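Local coordinates for uncharacterized protein (Thermus thermophilus HB8, PDB 4WVA) that hydrolyses mannosylglycerate, a solute made by thermophiles under osmotic stress, to mannose and glycerate, and splits glucosylglycerate with similar efficiency, at residues W141-R146 against R243-L248; E274-R279 against F285-V290; E364-R367 against A373-A376. All blocks are in the same frame, centred on the assembly; numbering follows the deposited sequence.

Contact 1 of 3, residues W141-R146 against R243-L248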
loop_
_atom_site.group_PDB
_atom_site.type_symbol
_atom_site.label_atom_id
_atom_site.label_comp_id
_atom_site.label_asym_id
_atom_site.label_seq_id
_atom_site.Cartn_x
_atom_site.Cartn_y
_atom_site.Cartn_z
ATOM N N TRP A 141 -19.437 -15.188 5.919
ATOM C CA TRP A 141 -20.353 -15.732 4.937
ATOM C C TRP A 141 -20.031 -15.226 3.534
ATOM O O TRP A 141 -20.045 -15.990 2.570
ATOM C CB TRP A 141 -21.822 -15.420 5.321
ATOM C CG TRP A 141 -22.757 -15.948 4.313
ATOM C CD1 TRP A 141 -23.270 -17.213 4.270
ATOM C CD2 TRP A 141 -23.238 -15.279 3.149
ATOM N NE1 TRP A 141 -24.041 -17.372 3.155
ATOM C CE2 TRP A 141 -24.044 -16.203 2.446
ATOM C CE3 TRP A 141 -23.073 -13.990 2.627
ATOM C CZ2 TRP A 141 -24.688 -15.876 1.260
ATOM C CZ3 TRP A 141 -23.712 -13.674 1.444
ATOM C CH2 TRP A 141 -24.503 -14.610 0.778
ATOM N N LEU A 142 -19.776 -13.927 3.403
ATOM C CA LEU A 142 -19.466 -13.375 2.108
ATOM C C LEU A 142 -18.303 -14.114 1.438
ATOM O O LEU A 142 -18.423 -14.518 0.295
ATOM C CB LEU A 142 -19.179 -11.862 2.201
ATOM C CG LEU A 142 -20.366 -10.947 2.464
ATOM C CD1 LEU A 142 -19.869 -9.547 2.806
ATOM C CD2 LEU A 142 -21.306 -10.879 1.272
ATOM N N TYR A 143 -17.193 -14.302 2.141
ATOM C CA TYR A 143 -16.047 -15.006 1.547
ATOM C C TYR A 143 -16.320 -16.489 1.332
ATOM O O TYR A 143 -15.966 -17.037 0.299
ATOM C CB TYR A 143 -14.781 -14.790 2.370
ATOM C CG TYR A 143 -14.378 -13.346 2.327
ATOM C CD1 TYR A 143 -13.852 -12.804 1.170
ATOM C CD2 TYR A 143 -14.588 -12.508 3.409
ATOM C CE1 TYR A 143 -13.507 -11.477 1.105
ATOM C CE2 TYR A 143 -14.264 -11.170 3.348
ATOM C CZ TYR A 143 -13.715 -10.658 2.205
ATOM O OH TYR A 143 -13.386 -9.333 2.097
ATOM N N HIS A 144 -16.979 -17.129 2.286
ATOM C CA HIS A 144 -17.259 -18.567 2.151
ATOM C C HIS A 144 -18.190 -18.848 0.973
ATOM O O HIS A 144 -17.965 -19.790 0.205
ATOM C CB HIS A 144 -17.869 -19.126 3.446
ATOM C CG HIS A 144 -18.141 -20.609 3.405
ATOM N ND1 HIS A 144 -19.414 -21.133 3.317
ATOM C CD2 HIS A 144 -17.303 -21.672 3.447
ATOM C CE1 HIS A 144 -19.353 -22.453 3.302
ATOM N NE2 HIS A 144 -18.081 -22.807 3.383
ATOM N N ALA A 145 -19.252 -18.050 0.835
ATOM C CA ALA A 145 -20.238 -18.287 -0.204
ATOM C C ALA A 145 -19.846 -17.675 -1.551
ATOM O O ALA A 145 -20.186 -18.204 -2.618
ATOM C CB ALA A 145 -21.583 -17.760 0.249
ATOM N N ARG A 146 -19.161 -16.529 -1.519
ATOM C CA ARG A 146 -18.990 -15.725 -2.722
ATOM C C ARG A 146 -17.539 -15.511 -3.168
ATOM O O ARG A 146 -17.307 -14.812 -4.142
ATOM C CB ARG A 146 -19.690 -14.373 -2.564
ATOM C CG ARG A 146 -21.152 -14.503 -2.164
ATOM C CD ARG A 146 -21.978 -15.163 -3.255
ATOM N NE ARG A 146 -23.424 -15.105 -2.953
ATOM C CZ ARG A 146 -24.187 -14.037 -3.163
ATOM N NH1 ARG A 146 -23.675 -12.937 -3.682
ATOM N NH2 ARG A 146 -25.485 -14.066 -2.851
ATOM N N ARG A 243 -13.626 -1.241 2.652
ATOM C CA ARG A 243 -13.750 -0.219 3.689
ATOM C C ARG A 243 -14.311 -0.817 4.977
ATOM O O ARG A 243 -13.791 -0.550 6.070
ATOM C CB ARG A 243 -14.603 0.953 3.218
ATOM C CG ARG A 243 -14.862 2.013 4.277
ATOM C CD ARG A 243 -13.619 2.624 4.899
ATOM N NE ARG A 243 -13.985 3.629 5.892
ATOM C CZ ARG A 243 -14.217 4.923 5.627
ATOM N NH1 ARG A 243 -14.090 5.405 4.409
ATOM N NH2 ARG A 243 -14.568 5.745 6.601
ATOM N N ALA A 244 -15.344 -1.644 4.847
ATOM C CA ALA A 244 -15.984 -2.233 5.998
ATOM C C ALA A 244 -15.031 -3.172 6.744
ATOM O O ALA A 244 -15.044 -3.195 7.968
ATOM C CB ALA A 244 -17.255 -2.946 5.585
ATOM N N ASN A 245 -14.225 -3.943 6.013
ATOM C CA ASN A 245 -13.180 -4.785 6.632
ATOM C C ASN A 245 -12.171 -3.967 7.443
ATOM O O ASN A 245 -11.830 -4.336 8.576
ATOM C CB ASN A 245 -12.408 -5.604 5.599
ATOM C CG ASN A 245 -13.186 -6.800 5.080
ATOM O OD1 ASN A 245 -13.962 -7.410 5.807
ATOM N ND2 ASN A 245 -12.959 -7.154 3.833
ATOM N N ARG A 246 -11.703 -2.858 6.885
ATOM C CA ARG A 246 -10.800 -1.977 7.614
ATOM C C ARG A 246 -11.434 -1.476 8.908
ATOM O O ARG A 246 -10.784 -1.409 9.970
ATOM C CB ARG A 246 -10.412 -0.767 6.748
ATOM C CG ARG A 246 -9.629 -1.143 5.513
ATOM C CD ARG A 246 -8.154 -1.060 5.708
ATOM N NE ARG A 246 -7.430 -1.348 4.461
ATOM C CZ ARG A 246 -6.111 -1.416 4.398
ATOM N NH1 ARG A 246 -5.383 -1.189 5.496
ATOM N NH2 ARG A 246 -5.512 -1.715 3.242
ATOM N N ASP A 247 -12.707 -1.103 8.832
ATOM C CA ASP A 247 -13.402 -0.608 10.006
ATOM C C ASP A 247 -13.729 -1.716 11.025
ATOM O O ASP A 247 -13.674 -1.471 12.241
ATOM C CB ASP A 247 -14.638 0.185 9.592
ATOM C CG ASP A 247 -14.279 1.470 8.875
ATOM O OD1 ASP A 247 -13.216 2.034 9.212
ATOM O OD2 ASP A 247 -15.005 1.880 7.962
ATOM N N LEU A 248 -14.035 -2.917 10.540
ATOM C CA LEU A 248 -14.242 -4.072 11.397
ATOM C C LEU A 248 -12.972 -4.462 12.157
ATOM O O LEU A 248 -13.036 -4.834 13.332
ATOM C CB LEU A 248 -14.772 -5.261 10.600
ATOM C CG LEU A 248 -15.285 -6.441 11.423
ATOM C CD1 LEU A 248 -16.495 -6.046 12.264
ATOM C CD2 LEU A 248 -15.620 -7.587 10.491
#
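The backbones at Tyr143 and Asn245 stand well apart, with 11.8 Å between Tyr143 CA and Asn245 CA. Segments 141-146 and 243-248 run in roughly opposite directions. They are the last turns of helix 121-146 and the middle of helix 235-254, two helices of the (alpha/alpha)6-barrel. At this level the gap is too wide for backbone contact, and the side chains of Tyr143 and Asn245 span it.

Tyr143 and Asn245 reach out from opposite directions. In both, CG stands beside the backbone N and anti to the carbonyl carbon (chi1 -65° for Tyr143), which directs each side chain across the gap so that OH and ND2 meet. The amide of Asn245 donates from ND2 to Tyr143 OH over 2.8 Å. The bond is somewhat bent, at 146°. The hydroxyl lies almost in the amide plane. The ring and amide planes are tilted 25° from each other, and the amide meets the phenol ring at its edge, not over a face.

The ring of Tyr143 has a stacking partner in Trp265 of helix 260-275. Asn245 also packs on Trp265, so this third helix flanks the bond. Next to Tyr143, Leu142 lies against Phe237 and Leu241 of helix 235-254.

Arg146 ends the first helix and is tied to Glu161 and to Val155 O. On the second helix, Arg243 and Asp247 form a salt bridge one turn apart. Asp247 is also held by Arg112 and Thr109, which probably favours its charged form. Arg243 NE meets Asp247 OD2 on the syn side of the carboxylate at 2.9 Å.

Contact 2 of 3, residues E274-R279 against F285-V290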
loop_
_atom_site.group_PDB
_atom_site.type_symbol
_atom_site.label_atom_id
_atom_site.label_comp_id
_atom_site.label_asym_id
_atom_site.label_seq_id
_atom_site.Cartn_x
_atom_site.Cartn_y
_atom_site.Cartn_z
ATOM N N GLU A 274 -7.575 -3.270 -6.319
ATOM C CA GLU A 274 -6.692 -2.564 -7.228
ATOM C C GLU A 274 -6.545 -3.212 -8.600
ATOM O O GLU A 274 -6.280 -2.520 -9.586
ATOM C CB GLU A 274 -5.344 -2.271 -6.572
ATOM C CG GLU A 274 -5.461 -1.213 -5.499
ATOM C CD GLU A 274 -5.926 0.127 -6.067
ATOM O OE1 GLU A 274 -5.173 0.759 -6.826
ATOM O OE2 GLU A 274 -7.048 0.518 -5.751
ATOM N N ALA A 275 -6.803 -4.515 -8.694
ATOM C CA ALA A 275 -6.793 -5.212 -9.967
ATOM C C ALA A 275 -7.884 -4.704 -10.910
ATOM O O ALA A 275 -7.747 -4.807 -12.116
ATOM C CB ALA A 275 -6.948 -6.713 -9.769
ATOM N N LEU A 276 -8.969 -4.171 -10.368
ATOM C CA LEU A 276 -10.091 -3.713 -11.194
ATOM C C LEU A 276 -9.782 -2.443 -11.959
ATOM O O LEU A 276 -10.546 -2.038 -12.848
ATOM C CB LEU A 276 -11.338 -3.498 -10.331
ATOM C CG LEU A 276 -11.818 -4.715 -9.517
ATOM C CD1 LEU A 276 -13.063 -4.349 -8.734
ATOM C CD2 LEU A 276 -12.074 -5.903 -10.421
ATOM N N TRP A 277 -8.688 -1.776 -11.609
ATOM C CA TRP A 277 -8.285 -0.581 -12.338
ATOM C C TRP A 277 -7.881 -0.914 -13.771
ATOM O O TRP A 277 -7.034 -1.784 -13.972
ATOM C CB TRP A 277 -7.097 0.078 -11.652
ATOM C CG TRP A 277 -6.613 1.324 -12.357
ATOM C CD1 TRP A 277 -5.498 1.456 -13.135
ATOM C CD2 TRP A 277 -7.217 2.611 -12.308
ATOM N NE1 TRP A 277 -5.378 2.746 -13.579
ATOM C CE2 TRP A 277 -6.424 3.477 -13.086
ATOM C CE3 TRP A 277 -8.351 3.124 -11.672
ATOM C CZ2 TRP A 277 -6.740 4.830 -13.254
ATOM C CZ3 TRP A 277 -8.663 4.458 -11.836
ATOM C CH2 TRP A 277 -7.862 5.297 -12.609
ATOM N N ASP A 278 -8.461 -0.194 -14.734
ATOM C CA ASP A 278 -8.086 -0.305 -16.128
ATOM C C ASP A 278 -7.264 0.915 -16.520
ATOM O O ASP A 278 -7.760 2.040 -16.544
ATOM C CB ASP A 278 -9.326 -0.412 -17.026
ATOM C CG ASP A 278 -8.954 -0.737 -18.454
ATOM O OD1 ASP A 278 -8.829 0.180 -19.259
ATOM O OD2 ASP A 278 -8.650 -1.910 -18.722
ATOM N N ARG A 279 -5.980 0.690 -16.784
ATOM C CA ARG A 279 -5.095 1.790 -17.144
ATOM C C ARG A 279 -5.453 2.489 -18.448
ATOM O O ARG A 279 -5.307 3.699 -18.538
ATOM C CB ARG A 279 -3.643 1.315 -17.195
ATOM C CG ARG A 279 -3.066 1.003 -15.835
ATOM C CD ARG A 279 -1.750 0.270 -16.010
ATOM N NE ARG A 279 -0.938 0.145 -14.802
ATOM C CZ ARG A 279 -1.019 -0.849 -13.923
ATOM N NH1 ARG A 279 -1.936 -1.805 -14.051
ATOM N NH2 ARG A 279 -0.177 -0.884 -12.888
ATOM N N PHE A 285 -13.299 -0.776 -13.232
ATOM C CA PHE A 285 -14.418 -1.505 -13.831
ATOM C C PHE A 285 -14.828 -2.684 -12.973
ATOM O O PHE A 285 -13.990 -3.350 -12.372
ATOM C CB PHE A 285 -14.031 -2.065 -15.206
ATOM C CG PHE A 285 -13.854 -1.020 -16.285
ATOM C CD1 PHE A 285 -14.657 0.102 -16.344
ATOM C CD2 PHE A 285 -12.888 -1.201 -17.278
ATOM C CE1 PHE A 285 -14.490 1.047 -17.357
ATOM C CE2 PHE A 285 -12.719 -0.259 -18.286
ATOM C CZ PHE A 285 -13.515 0.867 -18.313
ATOM N N SER A 286 -16.130 -2.976 -12.973
ATOM C CA SER A 286 -16.600 -4.269 -12.523
ATOM C C SER A 286 -16.209 -5.326 -13.572
ATOM O O SER A 286 -15.936 -4.988 -14.738
ATOM C CB SER A 286 -18.116 -4.231 -12.336
ATOM O OG SER A 286 -18.496 -3.308 -11.319
ATOM N N TRP A 287 -16.163 -6.588 -13.137
ATOM C CA TRP A 287 -15.802 -7.709 -13.983
ATOM C C TRP A 287 -16.926 -8.724 -14.129
ATOM O O TRP A 287 -17.607 -9.068 -13.166
ATOM C CB TRP A 287 -14.566 -8.409 -13.449
ATOM C CG TRP A 287 -13.287 -7.657 -13.551
ATOM C CD1 TRP A 287 -13.056 -6.457 -14.156
ATOM C CD2 TRP A 287 -12.026 -8.101 -13.059
ATOM N NE1 TRP A 287 -11.727 -6.129 -14.058
ATOM C CE2 TRP A 287 -11.078 -7.124 -13.388
ATOM C CE3 TRP A 287 -11.611 -9.231 -12.344
ATOM C CZ2 TRP A 287 -9.732 -7.245 -13.043
ATOM C CZ3 TRP A 287 -10.277 -9.343 -12.001
ATOM C CH2 TRP A 287 -9.360 -8.352 -12.346
ATOM N N ASP A 288 -17.084 -9.218 -15.354
ATOM C CA ASP A 288 -18.063 -10.243 -15.674
ATOM C C ASP A 288 -17.354 -11.578 -15.702
ATOM O O ASP A 288 -16.547 -11.832 -16.604
ATOM C CB ASP A 288 -18.676 -9.928 -17.042
ATOM C CG ASP A 288 -19.651 -10.982 -17.521
ATOM O OD1 ASP A 288 -19.730 -12.075 -16.927
ATOM O OD2 ASP A 288 -20.305 -10.685 -18.552
ATOM N N LEU A 289 -17.640 -12.419 -14.722
ATOM C CA LEU A 289 -16.908 -13.688 -14.577
ATOM C C LEU A 289 -17.476 -14.800 -15.441
ATOM O O LEU A 289 -16.819 -15.833 -15.616
ATOM C CB LEU A 289 -16.839 -14.139 -13.134
ATOM C CG LEU A 289 -16.100 -13.225 -12.143
ATOM C CD1 LEU A 289 -16.053 -13.893 -10.782
ATOM C CD2 LEU A 289 -14.707 -12.863 -12.599
ATOM N N VAL A 290 -18.676 -14.608 -15.983
ATOM C CA VAL A 290 -19.215 -15.579 -16.941
ATOM C C VAL A 290 -18.476 -15.427 -18.273
ATOM O O VAL A 290 -17.973 -16.409 -18.822
ATOM C CB VAL A 290 -20.743 -15.419 -17.097
ATOM C CG1 VAL A 290 -21.267 -16.258 -18.258
ATOM C CG2 VAL A 290 -21.431 -15.785 -15.792
HETATM O O HOH W 1 -10.726 -3.734 -15.176
#
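Leu276 and Trp287 make the main side-chain contact. In Leu276, CG stands beside the backbone N (chi1 -57°). CD1 continues the chain outward, and the other branch, CD2, is the one that lies over the centre of one face of the Trp287 indole. Leu276 CD2 is 3.4 Å from the centroid of the five-membered ring of Trp287 and 15° off its normal, a close CH-pi contact. The far end of the indole extends along Ala275, with Trp287 CH2 3.9 Å from Ala275 CB.

The indole edge is polar. Trp287 NE1 donates to a water in the ring plane at 2.8 Å. That water donates on to Leu276 O, 2.9 Å away. Leu276 O also accepts from Phe285 N over 3.1 Å. This bond is almost straight at the hydrogen (174°), although the donor sits above the carbonyl plane. Two donors thus hold one carbonyl oxygen. Phe285 O, in contrast, is buried with no polar partner in the model, and Leu276 CB lies 3.3 Å from it.

The side chains of Asp278 and Phe285 cross at a slant, with Asp278 CB 3.6 Å from Phe285 CE2. The carboxylate uses OD1 to bind Ala281 N in the turn that follows.

A neighbouring subunit closes over this region. Its Arg112 binds Ala275 O, and its Leu254 packs on Trp287. Trp287 also pairs through its backbone with Val233, which extends the sheet. The arrangement is that of an antiparallel beta hairpin, strands 277-278 and 283-288, following helix 260-275 in the chain.

Contact 3 of 3, residues E364-R367 against A373-A376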
loop_
_atom_site.group_PDB
_atom_site.type_symbol
_atom_site.label_atom_id
_atom_site.label_comp_id
_atom_site.label_asym_id
_atom_site.label_seq_id
_atom_site.Cartn_x
_atom_site.Cartn_y
_atom_site.Cartn_z
ATOM N N GLU A 364 -16.436 11.697 0.701
ATOM C CA GLU A 364 -15.610 11.160 1.787
ATOM C C GLU A 364 -14.261 10.687 1.231
ATOM O O GLU A 364 -13.217 11.019 1.777
ATOM C CB GLU A 364 -16.334 10.012 2.502
ATOM C CG GLU A 364 -17.361 10.487 3.512
ATOM C CD GLU A 364 -16.752 10.867 4.842
ATOM O OE1 GLU A 364 -15.757 10.225 5.240
ATOM O OE2 GLU A 364 -17.294 11.758 5.530
ATOM N N GLY A 365 -14.304 9.894 0.161
ATOM C CA GLY A 365 -13.080 9.346 -0.440
ATOM C C GLY A 365 -12.187 10.448 -0.977
ATOM O O GLY A 365 -10.981 10.465 -0.714
ATOM N N PHE A 366 -12.763 11.388 -1.720
ATOM C CA PHE A 366 -11.951 12.466 -2.259
ATOM C C PHE A 366 -11.315 13.303 -1.155
ATOM O O PHE A 366 -10.139 13.683 -1.267
ATOM C CB PHE A 366 -12.728 13.337 -3.247
ATOM C CG PHE A 366 -12.750 12.800 -4.655
ATOM C CD1 PHE A 366 -11.555 12.540 -5.340
ATOM C CD2 PHE A 366 -13.945 12.593 -5.320
ATOM C CE1 PHE A 366 -11.567 12.062 -6.626
ATOM C CE2 PHE A 366 -13.959 12.131 -6.623
ATOM C CZ PHE A 366 -12.770 11.868 -7.281
ATOM N N ARG A 367 -12.064 13.574 -0.088
ATOM C CA ARG A 367 -11.526 14.301 1.071
ATOM C C ARG A 367 -10.322 13.574 1.629
ATOM O O ARG A 367 -9.299 14.197 1.935
ATOM C CB ARG A 367 -12.602 14.475 2.151
ATOM C CG ARG A 367 -12.182 15.304 3.365
ATOM C CD ARG A 367 -11.403 14.537 4.438
ATOM N NE ARG A 367 -11.971 13.207 4.664
ATOM C CZ ARG A 367 -13.017 12.930 5.444
ATOM N NH1 ARG A 367 -13.626 13.892 6.137
ATOM N NH2 ARG A 367 -13.451 11.671 5.537
ATOM N N ALA A 373 -11.713 20.465 -2.775
ATOM C CA ALA A 373 -12.621 21.224 -3.645
ATOM C C ALA A 373 -13.668 20.318 -4.265
ATOM O O ALA A 373 -14.853 20.648 -4.310
ATOM C CB ALA A 373 -11.839 21.942 -4.735
ATOM N N LEU A 374 -13.225 19.160 -4.736
ATOM C CA LEU A 374 -14.129 18.187 -5.295
ATOM C C LEU A 374 -15.090 17.633 -4.243
ATOM O O LEU A 374 -16.291 17.514 -4.489
ATOM C CB LEU A 374 -13.323 17.075 -5.953
ATOM C CG LEU A 374 -13.924 16.128 -6.969
ATOM C CD1 LEU A 374 -14.884 16.770 -7.964
ATOM C CD2 LEU A 374 -12.750 15.496 -7.718
ATOM N N ALA A 375 -14.583 17.314 -3.061
ATOM C CA ALA A 375 -15.472 16.869 -1.969
ATOM C C ALA A 375 -16.529 17.936 -1.654
ATOM O O ALA A 375 -17.719 17.637 -1.472
ATOM C CB ALA A 375 -14.669 16.519 -0.729
ATOM N N ALA A 376 -16.098 19.197 -1.621
ATOM C CA ALA A 376 -17.016 20.301 -1.318
ATOM C C ALA A 376 -18.078 20.479 -2.401
ATOM O O ALA A 376 -19.229 20.801 -2.113
ATOM C CB ALA A 376 -16.224 21.586 -1.132
#
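Phe366 and Ala375 bring together helices 356-368 and 372-389, consecutive antiparallel helices of the (alpha/alpha)6-barrel. Their backbones come close here, with 5.6 Å between Arg367 CA and Ala375 CA.

Phe366 CB points toward the second helix. It is the first atom of the side chain to meet it, 4.5 Å from Ala375 CB. From CG outward the ring lies against Leu374. Phe366 CD2 is 3.9 Å from Leu374 CG. CE2 touches both Leu374 CG and CD2. On the other flank of the ring, CD1 and CE1 also lie under the same methyl, with Phe366 CE1 3.8 Å from Leu374 CD2. Phe366 CZ, at the tip, is 3.7 Å from Leu374 CD2. Leu374 CD2 sits over the middle of one ring face, 3.6 Å from the Phe366 centroid and only 9° off the normal. This is a CH-pi contact. Leu374 reaches the ring because its CG is anti to its backbone N (chi1 -161°).

Ala320 of helix 313-327 touches both Phe366 and Leu374. A leucine in place of Phe366 would probably leave Leu374 CD2 without an aromatic face to rest on and open a gap beside Ala320.

Arg367 CB packs 4.1 Å from Ala375 CB. Its chain then bends back, and NH2 forms a salt bridge with Glu364, in which the hydrogen bond itself is weak.

No hydrogen bond joins the two segments. Their cohesion is apolar and depends on fit: alanine lets the helices approach, and leucine meets the aromatic face.

All three contacts lie away from the annotated sites. Contact 2 is buried, partly by a neighbouring subunit; contacts 1 and 3 are partly buried. Contact 1 spans helices far apart in sequence through one polar bond. Contact 3 joins successive helices by apolar packing alone. Contact 2 brings polar and apolar contacts together. No helix or strand is shared by two of the contacts. Helix 235-254 of contact 1 is, however, followed in the chain by helix 260-275, which leads into contact 2. The trimer relates them further: Arg279 of one subunit lies close to Arg243 and Arg367 of another, where Asp368 offers it a salt bridge.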